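Local structure of fiber protein (Human adenovirus 21, 3L88) at residues C[23-28]-C[56-61]; C[50-55]-C[70-75]; C[118-123]-C[164-169]; C[137-140]-C[145-148]. The protein forms the trimeric knob domain of the adenovirus fiber, the part that probably attaches the virion to its host cell through the receptor CD46. All coordinates share one frame; numbering follows the deposited sequence.

Overall arrangement
Contact 2 is the most central of the four. It joins the two sheets of the knob through buried aliphatic side chains alone. Contact 1 lies next to it and touches it. It continues the apolar packing outward between two loops and is only partly buried. Contact 3, also partly buried, rests a loop against strand 165-174, which neighbours strand 67-76 of contact 2. Its chemistry is a ring edge against backbone. Contact 4 lies about 30 Å from contact 3, centre to centre, and is mostly buried although far from the chain's centre. It pairs strands within the four-stranded sheet that also holds strands 67-76 and 165-174, and of the four it is the one with backbone hydrogen bonds across its segments.

Contact 1: residues C[23-28]-C[56-61]; sequences QIVENT and SDTVNQ
Ile24 and Val59 meet where two loops pass each other, with 7.2 Å between Ile24 CA and Val59 CA and no hydrogen bond across. Their side chains cross at about a right angle. Ile24 carries CG1 beside its backbone N (chi1 -68°), and the extended chain then ends over the fork of Val59. Ile24 CD1 lies 3.6 Å from Val59 CG1. It is nearly as close to the other branch, with 3.7 Å between Ile24 CD1 and Val59 CG2. The second branch also reaches the root of the isoleucine, Val59 CG2 lying 3.9 Å from Ile24 CB. Toward the outside the packing thins to one methyl pair, Val25 CG2 and Thr58 CG2, 4.2 Å apart. Each loop is fixed by its own polar bonds. The carboxylate of Asp32 accepts from Ile24 N with one oxygen and from Val25 N with the other. In 56-61, Ser56 OG accepts from Val59 N at 3.2 Å, an almost straight bond that holds the backbone bearing the valine. This ST motif lies in one of two loops that pack together at the rim of the knob's beta sandwich.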
loop_
_atom_site.group_PDB
_atom_site.type_symbol
_atom_site.label_atom_id
_atom_site.label_comp_id
_atom_site.label_asym_id
_atom_site.label_seq_id
_atom_site.Cartn_x
_atom_site.Cartn_y
_atom_site.Cartn_z
ATOM N N GLN C 23 23.566 -4.608 8.642
ATOM C CA GLN C 23 24.354 -5.808 8.370
ATOM C C GLN C 23 23.501 -6.984 7.905
ATOM O O GLN C 23 22.819 -7.630 8.697
ATOM C CB GLN C 23 25.190 -6.196 9.587
ATOM C CG GLN C 23 26.206 -5.142 9.983
ATOM C CD GLN C 23 27.220 -5.656 10.981
ATOM O OE1 GLN C 23 26.891 -6.447 11.862
ATOM N NE2 GLN C 23 28.462 -5.203 10.851
ATOM N N ILE C 24 23.562 -7.260 6.607
ATOM C CA ILE C 24 22.794 -8.338 6.003
ATOM C C ILE C 24 23.401 -9.704 6.325
ATOM O O ILE C 24 22.697 -10.618 6.751
ATOM C CB ILE C 24 22.705 -8.154 4.475
ATOM C CG1 ILE C 24 21.855 -6.922 4.149
ATOM C CG2 ILE C 24 22.171 -9.418 3.805
ATOM C CD1 ILE C 24 22.066 -6.382 2.750
ATOM N N VAL C 25 24.708 -9.835 6.127
ATOM C CA VAL C 25 25.415 -11.067 6.464
ATOM C C VAL C 25 25.830 -11.047 7.927
ATOM O O VAL C 25 26.713 -10.289 8.317
ATOM C CB VAL C 25 26.660 -11.265 5.583
ATOM C CG1 VAL C 25 27.483 -12.456 6.071
ATOM C CG2 VAL C 25 26.249 -11.444 4.128
ATOM N N GLU C 26 25.190 -11.894 8.728
ATOM C CA GLU C 26 25.342 -11.862 10.180
ATOM C C GLU C 26 26.766 -11.551 10.648
ATOM O O GLU C 26 26.976 -10.626 11.425
ATOM C CB GLU C 26 24.866 -13.180 10.793
ATOM C CG GLU C 26 24.202 -13.026 12.148
ATOM C CD GLU C 26 22.851 -12.350 12.049
ATOM O OE1 GLU C 26 22.109 -12.652 11.087
ATOM O OE2 GLU C 26 22.533 -11.514 12.925
ATOM N N ASN C 27 27.737 -12.322 10.167
ATOM C CA ASN C 27 29.069 -12.344 10.767
ATOM C C ASN C 27 30.102 -11.496 10.030
ATOM O O ASN C 27 31.296 -11.786 10.060
ATOM C CB ASN C 27 29.571 -13.787 10.905
ATOM C CG ASN C 27 30.135 -14.341 9.606
ATOM O OD1 ASN C 27 30.824 -15.361 9.606
ATOM N ND2 ASN C 27 29.858 -13.663 8.498
ATOM N N THR C 28 29.629 -10.443 9.376
ATOM C CA THR C 28 30.478 -9.523 8.629
ATOM C C THR C 28 31.140 -8.509 9.561
ATOM O O THR C 28 30.619 -8.210 10.635
ATOM C CB THR C 28 29.642 -8.768 7.588
ATOM O OG1 THR C 28 30.462 -7.827 6.889
ATOM C CG2 THR C 28 28.505 -8.029 8.269
ATOM N N SER C 56 28.190 -4.585 -0.082
ATOM C CA SER C 56 29.304 -5.512 -0.224
ATOM C C SER C 56 29.118 -6.422 -1.430
ATOM O O SER C 56 28.006 -6.593 -1.922
ATOM C CB SER C 56 29.470 -6.351 1.047
ATOM O OG SER C 56 28.589 -7.465 1.039
ATOM N N ASP C 57 30.215 -7.009 -1.894
ATOM C CA ASP C 57 30.183 -7.952 -3.006
ATOM C C ASP C 57 29.327 -9.175 -2.695
ATOM O O ASP C 57 28.648 -9.706 -3.570
ATOM C CB ASP C 57 31.603 -8.393 -3.371
ATOM C CG ASP C 57 32.340 -7.361 -4.199
ATOM O OD1 ASP C 57 31.810 -6.244 -4.371
ATOM O OD2 ASP C 57 33.447 -7.669 -4.690
ATOM N N THR C 58 29.374 -9.631 -1.449
ATOM C CA THR C 58 28.618 -10.811 -1.048
ATOM C C THR C 58 27.118 -10.566 -1.182
ATOM O O THR C 58 26.389 -11.387 -1.747
ATOM C CB THR C 58 28.938 -11.216 0.398
ATOM O OG1 THR C 58 30.356 -11.228 0.585
ATOM C CG2 THR C 58 28.382 -12.594 0.697
ATOM N N VAL C 59 26.664 -9.430 -0.660
ATOM C CA VAL C 59 25.266 -9.038 -0.773
ATOM C C VAL C 59 24.872 -8.930 -2.241
ATOM O O VAL C 59 23.847 -9.467 -2.661
ATOM C CB VAL C 59 24.996 -7.696 -0.051
ATOM C CG1 VAL C 59 23.616 -7.172 -0.384
ATOM C CG2 VAL C 59 25.156 -7.863 1.448
ATOM N N ASN C 60 25.720 -8.277 -3.029
ATOM C CA ASN C 60 25.410 -8.000 -4.428
ATOM C C ASN C 60 25.659 -9.193 -5.355
ATOM O O ASN C 60 25.617 -9.061 -6.574
ATOM C CB ASN C 60 26.176 -6.766 -4.908
ATOM C CG ASN C 60 25.714 -5.489 -4.223
ATOM O OD1 ASN C 60 24.544 -5.347 -3.879
ATOM N ND2 ASN C 60 26.632 -4.555 -4.026
ATOM N N GLN C 61 25.883 -10.363 -4.770
ATOM C CA GLN C 61 25.938 -11.605 -5.535
ATOM C C GLN C 61 24.856 -12.587 -5.108
ATOM O O GLN C 61 24.733 -13.670 -5.677
ATOM C CB GLN C 61 27.316 -12.254 -5.411
ATOM C CG GLN C 61 28.368 -11.622 -6.306
ATOM C CD GLN C 61 29.752 -12.176 -6.061
ATOM O OE1 GLN C 61 30.237 -12.188 -4.930
ATOM N NE2 GLN C 61 30.404 -12.630 -7.126
#

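Contact 2: residues C[50-55]-C[70-75]; sequences VSLVGV and IQLRLY
Leu52 meets Ile70 and Leu72 across the middle of a beta sandwich, the fold of the fiber knob. Leu52 belongs to strand 45-54 of the five-stranded sheet. Its partners belong to strand 67-76 of the four-stranded sheet. The backbones stay well apart, with 10.0 Å between Leu52 CA and Ile70 CA. No hydrogen bond joins the segments, so the segments meet through side chains alone.

The tight part is a fork of one leucine set against two neighbours. Leu52 has CG anti to its backbone N (chi1 -178°), which sends the branched end toward the opposite sheet. One methyl then goes to each partner. Ile70 approaches tip to tip, while Leu72 crosses obliquely. Ile70 and Leu72 are two residues apart on their strand and so present the same face. All three residues are buried. Nearby, Ile70 also packs on Leu186 and Leu72 on Leu35.

The outward sides of the two strands are more polar and partly exposed. Gln71 and Arg73 alternate with the buried residues. Arg73 NH2 forms a salt bridge with Glu26, and Gln71 NE2 bonds to Glu170. On the outer side of the first strand, Val53 packs on Glu128 of the second subunit. Within this contact, the packing is made by the two methyls of Leu52: CD2 lies 3.9 Å from Ile70 CG2, and CD1 lies 4.2 Å from Leu72 CD1.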
loop_
_atom_site.group_PDB
_atom_site.type_symbol
_atom_site.label_atom_id
_atom_site.label_comp_id
_atom_site.label_asym_id
_atom_site.label_seq_id
_atom_site.Cartn_x
_atom_site.Cartn_y
_atom_site.Cartn_z
ATOM N N VAL C 50 10.013 1.497 3.407
ATOM C CA VAL C 50 11.257 0.755 3.559
ATOM C C VAL C 50 11.827 0.302 2.217
ATOM O O VAL C 50 11.115 -0.256 1.384
ATOM C CB VAL C 50 11.082 -0.461 4.506
ATOM C CG1 VAL C 50 10.197 -1.523 3.869
ATOM C CG2 VAL C 50 12.432 -1.042 4.891
ATOM N N SER C 51 13.119 0.551 2.018
ATOM C CA SER C 51 13.842 0.016 0.867
ATOM C C SER C 51 15.307 -0.251 1.205
ATOM O O SER C 51 15.883 0.397 2.085
ATOM C CB SER C 51 13.734 0.968 -0.332
ATOM O OG SER C 51 14.488 2.149 -0.125
ATOM N N LEU C 52 15.915 -1.175 0.469
ATOM C CA LEU C 52 17.259 -1.646 0.782
ATOM C C LEU C 52 18.196 -1.581 -0.428
ATOM O O LEU C 52 17.823 -1.962 -1.536
ATOM C CB LEU C 52 17.192 -3.077 1.326
ATOM C CG LEU C 52 18.489 -3.768 1.760
ATOM C CD1 LEU C 52 19.100 -3.088 2.981
ATOM C CD2 LEU C 52 18.220 -5.240 2.036
ATOM N N VAL C 53 19.417 -1.105 -0.200
ATOM C CA VAL C 53 20.468 -1.163 -1.214
ATOM C C VAL C 53 21.695 -1.916 -0.694
ATOM O O VAL C 53 22.193 -1.617 0.392
ATOM C CB VAL C 53 20.901 0.252 -1.646
ATOM C CG1 VAL C 53 21.999 0.178 -2.702
ATOM C CG2 VAL C 53 19.708 1.037 -2.159
ATOM N N GLY C 54 22.171 -2.888 -1.467
ATOM C CA GLY C 54 23.317 -3.702 -1.065
ATOM C C GLY C 54 24.644 -3.010 -1.324
ATOM O O GLY C 54 24.786 -2.268 -2.295
ATOM N N VAL C 55 25.619 -3.243 -0.450
ATOM C CA VAL C 55 26.914 -2.568 -0.558
ATOM C C VAL C 55 28.069 -3.521 -0.869
ATOM O O VAL C 55 28.840 -3.290 -1.796
ATOM C CB VAL C 55 27.245 -1.769 0.715
ATOM C CG1 VAL C 55 28.664 -1.241 0.656
ATOM C CG2 VAL C 55 26.258 -0.627 0.894
ATOM N N ILE C 70 16.938 -12.242 2.933
ATOM C CA ILE C 70 17.589 -11.184 3.684
ATOM C C ILE C 70 16.729 -10.810 4.872
ATOM O O ILE C 70 15.538 -10.546 4.717
ATOM C CB ILE C 70 17.812 -9.937 2.817
ATOM C CG1 ILE C 70 18.867 -10.219 1.741
ATOM C CG2 ILE C 70 18.211 -8.749 3.684
ATOM C CD1 ILE C 70 18.889 -9.198 0.625
ATOM N N GLN C 71 17.333 -10.787 6.057
ATOM C CA GLN C 71 16.592 -10.533 7.287
ATOM C C GLN C 71 17.264 -9.450 8.117
ATOM O O GLN C 71 18.428 -9.579 8.490
ATOM C CB GLN C 71 16.470 -11.817 8.109
ATOM C CG GLN C 71 15.354 -11.792 9.144
ATOM C CD GLN C 71 15.365 -13.016 10.054
ATOM O OE1 GLN C 71 16.200 -13.129 10.952
ATOM N NE2 GLN C 71 14.422 -13.929 9.833
ATOM N N LEU C 72 16.521 -8.388 8.411
ATOM C CA LEU C 72 16.998 -7.348 9.314
ATOM C C LEU C 72 16.108 -7.271 10.550
ATOM O O LEU C 72 14.913 -6.997 10.445
ATOM C CB LEU C 72 17.034 -5.994 8.600
ATOM C CG LEU C 72 17.830 -5.926 7.294
ATOM C CD1 LEU C 72 17.749 -4.535 6.666
ATOM C CD2 LEU C 72 19.277 -6.332 7.530
ATOM N N ARG C 73 16.689 -7.538 11.716
ATOM C CA ARG C 73 15.964 -7.450 12.985
ATOM C C ARG C 73 16.319 -6.169 13.731
ATOM O O ARG C 73 17.489 -5.909 14.019
ATOM C CB ARG C 73 16.282 -8.656 13.872
ATOM C CG ARG C 73 15.739 -9.978 13.354
ATOM C CD ARG C 73 16.170 -11.132 14.239
ATOM N NE ARG C 73 17.616 -11.148 14.430
ATOM C CZ ARG C 73 18.481 -11.673 13.565
ATOM N NH1 ARG C 73 18.044 -12.235 12.444
ATOM N NH2 ARG C 73 19.784 -11.637 13.819
ATOM N N LEU C 74 15.310 -5.358 14.028
ATOM C CA LEU C 74 15.521 -4.161 14.823
ATOM C C LEU C 74 14.904 -4.346 16.203
ATOM O O LEU C 74 13.750 -4.746 16.324
ATOM C CB LEU C 74 14.916 -2.932 14.143
ATOM C CG LEU C 74 15.070 -2.716 12.633
ATOM C CD1 LEU C 74 15.026 -1.224 12.317
ATOM C CD2 LEU C 74 16.342 -3.332 12.085
ATOM N N TYR C 75 15.686 -4.068 17.238
ATOM C CA TYR C 75 15.201 -4.144 18.609
ATOM C C TYR C 75 15.302 -2.780 19.275
ATOM O O TYR C 75 16.284 -2.057 19.087
ATOM C CB TYR C 75 16.003 -5.179 19.405
ATOM C CG TYR C 75 15.930 -6.582 18.836
ATOM C CD1 TYR C 75 14.780 -7.353 18.984
ATOM C CD2 TYR C 75 17.008 -7.133 18.153
ATOM C CE1 TYR C 75 14.708 -8.630 18.471
ATOM C CE2 TYR C 75 16.944 -8.411 17.631
ATOM C CZ TYR C 75 15.791 -9.155 17.794
ATOM O OH TYR C 75 15.719 -10.431 17.288
#

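Contact 3: residues C[118-123]-C[164-169]; sequences YPFNTT and AYAIQF
Ala166 N, close to the ring of Phe120, donates a hydrogen bond to Asn155 OD1, and the side-chain amide of Asn155 also donates from ND2 to Tyr118 O, so this one residue links the strand to the loop 118-123. No hydrogen bond runs directly between the two segments. Direct contact falls to Phe120. With CG beside the backbone N (chi1 -67°), its ring extends to the start of strand 165-174. The ring meets the strand by its rim. Tyr165 CA lies at the edge and in the ring plane, 3.8 Å from Phe120 CZ. Ala166 N comes in obliquely, 4.2 Å from Phe120 CZ. A looser apolar touch joins Phe120 CE1 to Ala166 CB at 4.5 Å. The backbone here is irregular: Ala164 and Tyr165 both face Phe76 in a classic beta bulge. Two residues before Phe120, Tyr118 OH hydrogen-bonds to Ile196 N and to Tyr49 OH of the third subunit. The chemistry implies a division of labour: polar groups of the backbone are satisfied through a side-chain amide, the phenyl edge packs beside the bulge, and Tyr118 ties the loop to another subunit.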
loop_
_atom_site.group_PDB
_atom_site.type_symbol
_atom_site.label_atom_id
_atom_site.label_comp_id
_atom_site.label_asym_id
_atom_site.label_seq_id
_atom_site.Cartn_x
_atom_site.Cartn_y
_atom_site.Cartn_z
ATOM N N TYR C 118 0.200 -6.106 18.819
ATOM C CA TYR C 118 1.207 -7.077 18.414
ATOM C C TYR C 118 2.047 -7.481 19.620
ATOM O O TYR C 118 3.115 -6.919 19.862
ATOM C CB TYR C 118 2.098 -6.500 17.310
ATOM C CG TYR C 118 1.353 -5.654 16.296
ATOM C CD1 TYR C 118 0.536 -6.243 15.334
ATOM C CD2 TYR C 118 1.451 -4.267 16.316
ATOM C CE1 TYR C 118 -0.152 -5.473 14.407
ATOM C CE2 TYR C 118 0.771 -3.488 15.391
ATOM C CZ TYR C 118 -0.028 -4.097 14.438
ATOM O OH TYR C 118 -0.710 -3.322 13.528
ATOM N N PRO C 119 1.559 -8.462 20.388
ATOM C CA PRO C 119 2.196 -8.843 21.640
ATOM C C PRO C 119 3.404 -9.751 21.432
ATOM O O PRO C 119 3.524 -10.401 20.397
ATOM C CB PRO C 119 1.088 -9.600 22.373
ATOM C CG PRO C 119 0.260 -10.201 21.284
ATOM C CD PRO C 119 0.373 -9.287 20.088
ATOM N N PHE C 120 4.293 -9.784 22.417
ATOM C CA PHE C 120 5.332 -10.801 22.475
ATOM C C PHE C 120 4.734 -12.135 22.928
ATOM O O PHE C 120 3.937 -12.181 23.868
ATOM C CB PHE C 120 6.453 -10.364 23.422
ATOM C CG PHE C 120 7.239 -9.172 22.931
ATOM C CD1 PHE C 120 8.326 -9.340 22.094
ATOM C CD2 PHE C 120 6.904 -7.887 23.330
ATOM C CE1 PHE C 120 9.064 -8.247 21.666
ATOM C CE2 PHE C 120 7.635 -6.790 22.899
ATOM C CZ PHE C 120 8.711 -6.972 22.063
ATOM N N ASN C 121 5.093 -13.213 22.236
ATOM C CA ASN C 121 4.387 -14.483 22.383
ATOM C C ASN C 121 5.192 -15.503 23.164
ATOM O O ASN C 121 6.361 -15.278 23.470
ATOM C CB ASN C 121 4.011 -15.061 21.014
ATOM C CG ASN C 121 3.262 -14.066 20.143
ATOM O OD1 ASN C 121 2.110 -13.725 20.415
ATOM N ND2 ASN C 121 3.916 -13.601 19.080
ATOM N N THR C 122 4.556 -16.627 23.481
ATOM C CA THR C 122 5.212 -17.711 24.209
ATOM C C THR C 122 4.988 -19.048 23.506
ATOM O O THR C 122 5.423 -20.096 23.986
ATOM C CB THR C 122 4.703 -17.811 25.665
ATOM O OG1 THR C 122 3.277 -17.963 25.669
ATOM C CG2 THR C 122 5.083 -16.561 26.453
ATOM N N THR C 123 4.294 -18.999 22.374
ATOM C CA THR C 123 4.085 -20.177 21.541
ATOM C C THR C 123 4.309 -19.835 20.073
ATOM O O THR C 123 4.877 -18.789 19.746
ATOM C CB THR C 123 2.658 -20.743 21.700
ATOM O OG1 THR C 123 1.710 -19.826 21.138
ATOM C CG2 THR C 123 2.331 -20.982 23.169
ATOM N N ALA C 164 12.017 -4.000 24.425
ATOM C CA ALA C 164 10.628 -3.654 24.685
ATOM C C ALA C 164 9.784 -3.746 23.409
ATOM O O ALA C 164 8.613 -4.129 23.455
ATOM C CB ALA C 164 10.540 -2.265 25.296
ATOM N N TYR C 165 10.389 -3.410 22.272
ATOM C CA TYR C 165 9.711 -3.504 20.980
ATOM C C TYR C 165 10.636 -4.105 19.933
ATOM O O TYR C 165 11.852 -4.118 20.104
ATOM C CB TYR C 165 9.238 -2.127 20.517
ATOM C CG TYR C 165 8.525 -1.332 21.585
ATOM C CD1 TYR C 165 7.154 -1.448 21.763
ATOM C CD2 TYR C 165 9.223 -0.451 22.405
ATOM C CE1 TYR C 165 6.498 -0.723 22.744
ATOM C CE2 TYR C 165 8.576 0.277 23.388
ATOM C CZ TYR C 165 7.214 0.136 23.552
ATOM O OH TYR C 165 6.570 0.865 24.518
ATOM N N ALA C 166 10.058 -4.600 18.844
ATOM C CA ALA C 166 10.854 -5.180 17.765
ATOM C C ALA C 166 10.172 -5.044 16.410
ATOM O O ALA C 166 8.954 -5.191 16.303
ATOM C CB ALA C 166 11.162 -6.639 18.055
ATOM N N ILE C 167 10.971 -4.766 15.384
ATOM C CA ILE C 167 10.509 -4.801 13.998
ATOM C C ILE C 167 11.473 -5.632 13.153
ATOM O O ILE C 167 12.676 -5.370 13.119
ATOM C CB ILE C 167 10.413 -3.378 13.399
ATOM C CG1 ILE C 167 9.631 -2.454 14.343
ATOM C CG2 ILE C 167 9.798 -3.424 12.010
ATOM C CD1 ILE C 167 9.407 -1.063 13.811
ATOM N N GLN C 168 10.943 -6.644 12.480
ATOM C CA GLN C 168 11.766 -7.500 11.639
ATOM C C GLN C 168 11.329 -7.460 10.177
ATOM O O GLN C 168 10.179 -7.755 9.858
ATOM C CB GLN C 168 11.739 -8.936 12.154
ATOM C CG GLN C 168 12.555 -9.906 11.312
ATOM C CD GLN C 168 12.359 -11.344 11.734
ATOM O OE1 GLN C 168 11.568 -12.073 11.137
ATOM N NE2 GLN C 168 13.066 -11.756 12.782
ATOM N N PHE C 169 12.259 -7.094 9.298
ATOM C CA PHE C 169 12.033 -7.125 7.854
ATOM C C PHE C 169 12.690 -8.349 7.222
ATOM O O PHE C 169 13.850 -8.658 7.500
ATOM C CB PHE C 169 12.605 -5.867 7.198
ATOM C CG PHE C 169 12.061 -4.587 7.756
ATOM C CD1 PHE C 169 10.856 -4.080 7.308
ATOM C CD2 PHE C 169 12.771 -3.877 8.707
ATOM C CE1 PHE C 169 10.356 -2.893 7.815
ATOM C CE2 PHE C 169 12.280 -2.696 9.223
ATOM C CZ PHE C 169 11.073 -2.196 8.768
#

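Contact 4: residues C[137-140]-C[145-148]; sequences YMTS and LVPL
Val146 and Thr139 meet through methyl groups that their torsions bring together. Val146 has CG1 anti to the backbone N (chi1 176°), which places CG2 beside that N and toward the other strand. Thr139 (chi1 67°) keeps OG1 between its backbone N and carbonyl carbon, which leaves CG2 beside the backbone N, facing Val146. The two side chains cross at about a right angle, with 3.7 Å between Thr139 CG2 and Val146 CG2.

The backbone supplies the firmer grip. Tyr137 and Val146 form an antiparallel hydrogen-bonded pair. Tyr137 N donates to Val146 O at 2.7 Å, and Val146 N returns a bond of 2.7 Å to Tyr137 O. Both bonds are nearly straight and lie in the carbonyl plane of the acceptor. Tyr137 O also receives a CA-H contact from Leu145 CA at 3.5 Å.

The next pair, Met138 with Leu145, is non-hydrogen-bonded. Its side chains lie side by side on the other face of the sheet and point the same way, with Met138 CG 3.6 Å from Leu145 CD1. On the tyrosine's face, Tyr137 CB touches Leu148 CD1 at 4.1 Å. The phenol leads away from the hairpin. Its OH bonds to Glu180, and its ring meets Phe63 edge-to-face.

This is the closing end of the beta hairpin of strands 130-138 and 145-154. Strand 165-174 flanks it through Leu173, which packs on Val146 and Leu148. On the face that carries Met138 and Leu145, the second subunit packs against the hairpin, its Ser127 on Met138 and its His132 on Leu145.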
loop_
_atom_site.group_PDB
_atom_site.type_symbol
_atom_site.label_atom_id
_atom_site.label_comp_id
_atom_site.label_asym_id
_atom_site.label_seq_id
_atom_site.Cartn_x
_atom_site.Cartn_y
_atom_site.Cartn_z
ATOM N N TYR C 137 12.602 -6.337 -7.681
ATOM C CA TYR C 137 13.986 -6.097 -8.063
ATOM C C TYR C 137 14.089 -5.912 -9.573
ATOM O O TYR C 137 13.521 -6.694 -10.337
ATOM C CB TYR C 137 14.871 -7.265 -7.622
ATOM C CG TYR C 137 16.285 -7.192 -8.157
ATOM C CD1 TYR C 137 17.194 -6.277 -7.643
ATOM C CD2 TYR C 137 16.703 -8.024 -9.186
ATOM C CE1 TYR C 137 18.481 -6.198 -8.133
ATOM C CE2 TYR C 137 17.991 -7.950 -9.683
ATOM C CZ TYR C 137 18.872 -7.029 -9.155
ATOM O OH TYR C 137 20.152 -6.935 -9.638
ATOM N N MET C 138 14.789 -4.862 -9.993
ATOM C CA MET C 138 15.055 -4.625 -11.410
ATOM C C MET C 138 16.373 -5.269 -11.826
ATOM O O MET C 138 17.433 -4.898 -11.330
ATOM C CB MET C 138 15.108 -3.123 -11.705
ATOM C CG MET C 138 13.769 -2.499 -12.063
ATOM S SD MET C 138 13.908 -0.772 -12.601
ATOM C CE MET C 138 15.214 -0.890 -13.805
ATOM N N THR C 139 16.313 -6.225 -12.744
ATOM C CA THR C 139 17.527 -6.878 -13.222
ATOM C C THR C 139 18.403 -5.920 -14.043
ATOM O O THR C 139 17.905 -5.014 -14.710
ATOM C CB THR C 139 17.211 -8.127 -14.057
ATOM O OG1 THR C 139 16.562 -7.737 -15.273
ATOM C CG2 THR C 139 16.309 -9.072 -13.282
ATOM N N SER C 140 19.714 -6.118 -13.977
ATOM C CA SER C 140 20.653 -5.198 -14.603
ATOM C C SER C 140 20.628 -5.378 -16.117
ATOM O O SER C 140 20.921 -4.443 -16.872
ATOM C CB SER C 140 22.065 -5.448 -14.084
ATOM O OG SER C 140 22.545 -6.698 -14.545
ATOM N N LEU C 145 11.278 -7.069 -14.016
ATOM C CA LEU C 145 10.870 -6.982 -12.619
ATOM C C LEU C 145 10.804 -8.364 -11.982
ATOM O O LEU C 145 10.032 -9.221 -12.409
ATOM C CB LEU C 145 9.508 -6.300 -12.503
ATOM C CG LEU C 145 9.483 -4.791 -12.255
ATOM C CD1 LEU C 145 10.661 -4.103 -12.924
ATOM C CD2 LEU C 145 8.166 -4.190 -12.736
ATOM N N VAL C 146 11.617 -8.575 -10.953
ATOM C CA VAL C 146 11.563 -9.816 -10.196
ATOM C C VAL C 146 10.897 -9.586 -8.839
ATOM O O VAL C 146 11.312 -8.707 -8.078
ATOM C CB VAL C 146 12.969 -10.422 -9.999
ATOM C CG1 VAL C 146 12.894 -11.668 -9.134
ATOM C CG2 VAL C 146 13.607 -10.736 -11.348
ATOM N N PRO C 147 9.834 -10.356 -8.553
ATOM C CA PRO C 147 9.051 -10.216 -7.331
ATOM C C PRO C 147 9.835 -10.663 -6.104
ATOM O O PRO C 147 10.498 -11.705 -6.131
ATOM C CB PRO C 147 7.860 -11.162 -7.554
ATOM C CG PRO C 147 7.900 -11.545 -9.007
ATOM C CD PRO C 147 9.321 -11.428 -9.422
ATOM N N LEU C 148 9.741 -9.885 -5.030
ATOM C CA LEU C 148 10.310 -10.272 -3.752
ATOM C C LEU C 148 9.228 -10.289 -2.678
ATOM O O LEU C 148 8.598 -9.263 -2.402
ATOM C CB LEU C 148 11.409 -9.294 -3.340
ATOM C CG LEU C 148 12.609 -9.171 -4.272
ATOM C CD1 LEU C 148 13.486 -8.012 -3.817
ATOM C CD2 LEU C 148 13.391 -10.474 -4.295
#